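AT27789p (Drosophila melanogaster, PDB 5UZN) is the third quasi-RNA recognition motif domain of Glorund, an hnRNP F/H homologue that probably binds RNA, including mRNA, through its several such domains. Local coordinates at residues V39-N44 against G51-Y56. Numbering follows the deposited sequence.
Sequences VRINYN and GTADAY
The guanidinium of Arg40 has Asp54 OD2 at its edge, in a carboxylate plane only 10° from its own, yet the salt bridge is long, 3.9 Å from Arg40 NH1 to Asp54 OD2. Against the Tyr56 ring it is turned by 70°. The aliphatic part of Arg40 runs along that ring's edge, where Arg40 CG lies in the plane of the Tyr56 ring, 3.7 Å from Tyr56 CE2, and a bend at chi3 (-50°) brings NE and NH1 close to Tyr56 OH. Further along the same face, Asn42 uses its amide in plane: ND2 donates a nearly straight 2.9 Å hydrogen bond to Thr52 OG1, which is also bonded to Ser50 OG. Asn42 OD1, the other end of the amide, accepts a hydrogen bond from a water 2.6 Å away that donates as well to Asp54 OD2, while Asp54 OD1 is taken by His14. These polar groups lie on the sheet face opposite helix 24-31 in this quasi-RRM, a βαββαβ fold, where 39-43 belongs to an outermost strand and 52-56 lies between it and strand 11-16. The two run antiparallel, with Arg40 and Asp54 forming a hydrogen-bonded pair joined by Arg40 N to Asp54 O and Asp54 N to Arg40 O, both 2.8 Å; Asn42 N adds a bond to Thr52 O. Val39, Ile41, Ala53 and Ala55 point to the other face, where helix 24-31 and Leu18 cover them. There Ile41 CD1 packs on Ala53 CB at 3.8 Å, beside Leu18, whereas Val39 reaches Val27 and Phe28 of helix 24-31 and Ala55 meets Phe31.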
loop_
_atom_site.group_PDB
_atom_site.type_symbol
_atom_site.label_atom_id
_atom_site.label_comp_id
_atom_site.label_asym_id
_atom_site.label_seq_id
_atom_site.Cartn_x
_atom_site.Cartn_y
_atom_site.Cartn_z
ATOM N N VAL A 39 0.748 -7.129 1.972
ATOM C CA VAL A 39 1.104 -5.761 2.332
ATOM C C VAL A 39 2.299 -5.835 3.259
ATOM O O VAL A 39 2.335 -6.676 4.160
ATOM C CB VAL A 39 -0.035 -5.014 3.060
ATOM C CG1 VAL A 39 0.507 -3.683 3.621
ATOM C CG2 VAL A 39 -1.211 -4.791 2.129
ATOM N N ARG A 40 3.217 -4.981 3.030
ATOM C CA ARG A 40 4.431 -4.859 3.933
ATOM C C ARG A 40 4.694 -3.331 4.423
ATOM O O ARG A 40 4.978 -2.334 3.706
ATOM C CB ARG A 40 5.709 -5.271 3.204
ATOM C CG ARG A 40 5.708 -6.671 2.634
ATOM C CD ARG A 40 7.144 -7.151 2.426
ATOM N NE ARG A 40 7.959 -6.182 1.696
ATOM C CZ ARG A 40 9.265 -6.312 1.496
ATOM N NH1 ARG A 40 9.926 -5.377 0.823
ATOM N NH2 ARG A 40 9.913 -7.373 1.977
ATOM N N ILE A 41 4.427 -3.244 5.715
ATOM C CA ILE A 41 4.724 -1.964 6.341
ATOM C C ILE A 41 6.226 -1.895 6.551
ATOM O O ILE A 41 6.830 -2.893 6.945
ATOM C CB ILE A 41 3.971 -1.850 7.677
ATOM C CG1 ILE A 41 2.454 -2.086 7.476
ATOM C CG2 ILE A 41 4.348 -0.544 8.366
ATOM C CD1 ILE A 41 1.711 -1.027 6.537
ATOM N N ASN A 42 6.842 -0.742 6.249
ATOM C CA ASN A 42 8.279 -0.556 6.419
ATOM C C ASN A 42 8.602 0.058 7.778
ATOM O O ASN A 42 7.932 0.989 8.237
ATOM C CB ASN A 42 8.855 0.335 5.312
ATOM C CG ASN A 42 8.840 -0.336 3.962
ATOM O OD1 ASN A 42 9.147 -1.518 3.850
ATOM N ND2 ASN A 42 8.453 0.406 2.927
ATOM N N TYR A 43 9.653 -0.463 8.409
ATOM C CA TYR A 43 10.144 0.018 9.694
ATOM C C TYR A 43 11.637 0.296 9.581
ATOM O O TYR A 43 12.296 -0.125 8.626
ATOM C CB TYR A 43 9.896 -1.008 10.823
ATOM C CG TYR A 43 8.467 -1.480 10.980
ATOM C CD1 TYR A 43 7.912 -2.387 10.092
ATOM C CD2 TYR A 43 7.675 -1.035 12.040
ATOM C CE1 TYR A 43 6.605 -2.834 10.243
ATOM C CE2 TYR A 43 6.356 -1.468 12.185
ATOM C CZ TYR A 43 5.835 -2.374 11.283
ATOM O OH TYR A 43 4.533 -2.833 11.384
ATOM N N ASN A 44 12.183 1.005 10.570
ATOM C CA ASN A 44 13.635 1.007 10.736
ATOM C C ASN A 44 14.094 -0.234 11.519
ATOM O O ASN A 44 13.294 -1.090 11.920
ATOM C CB ASN A 44 14.099 2.290 11.418
ATOM C CG ASN A 44 13.588 2.427 12.852
ATOM O OD1 ASN A 44 13.216 1.451 13.522
ATOM N ND2 ASN A 44 13.581 3.656 13.331
ATOM N N GLY A 51 6.489 5.158 8.058
ATOM C CA GLY A 51 5.572 5.950 7.262
ATOM C C GLY A 51 5.412 5.513 5.817
ATOM O O GLY A 51 4.766 6.225 5.045
ATOM N N THR A 52 5.992 4.382 5.410
ATOM C CA THR A 52 5.841 3.892 4.047
ATOM C C THR A 52 5.513 2.410 4.072
ATOM O O THR A 52 5.623 1.737 5.098
ATOM C CB THR A 52 7.104 4.110 3.201
ATOM O OG1 THR A 52 8.117 3.173 3.605
ATOM C CG2 THR A 52 7.611 5.521 3.354
ATOM N N ALA A 53 5.131 1.896 2.904
ATOM C CA ALA A 53 4.670 0.530 2.807
ATOM C C ALA A 53 4.698 0.113 1.352
ATOM O O ALA A 53 4.748 0.955 0.448
ATOM C CB ALA A 53 3.236 0.377 3.347
ATOM N N ASP A 54 4.605 -1.200 1.138
ATOM C CA ASP A 54 4.372 -1.786 -0.181
ATOM C C ASP A 54 3.101 -2.615 -0.181
ATOM O O ASP A 54 2.832 -3.350 0.773
ATOM C CB ASP A 54 5.517 -2.691 -0.613
ATOM C CG ASP A 54 6.740 -1.924 -1.009
ATOM O OD1 ASP A 54 6.587 -0.813 -1.569
ATOM O OD2 ASP A 54 7.856 -2.433 -0.756
ATOM N N ALA A 55 2.331 -2.509 -1.263
ATOM C CA ALA A 55 1.167 -3.352 -1.498
ATOM C C ALA A 55 1.430 -4.132 -2.774
ATOM O O ALA A 55 1.788 -3.535 -3.798
ATOM C CB ALA A 55 -0.137 -2.536 -1.604
ATOM N N TYR A 56 1.279 -5.461 -2.690
ATOM C CA TYR A 56 1.605 -6.414 -3.756
ATOM C C TYR A 56 0.315 -7.006 -4.299
ATOM O O TYR A 56 -0.405 -7.697 -3.572
ATOM C CB TYR A 56 2.523 -7.535 -3.248
ATOM C CG TYR A 56 3.875 -7.035 -2.788
ATOM C CD1 TYR A 56 4.865 -6.763 -3.712
ATOM C CD2 TYR A 56 4.163 -6.830 -1.436
ATOM C CE1 TYR A 56 6.101 -6.295 -3.334
ATOM C CE2 TYR A 56 5.423 -6.354 -1.044
ATOM C CZ TYR A 56 6.383 -6.098 -2.006
ATOM O OH TYR A 56 7.641 -5.630 -1.688
HETATM O O HOH W 1 9.771 -2.751 1.654
#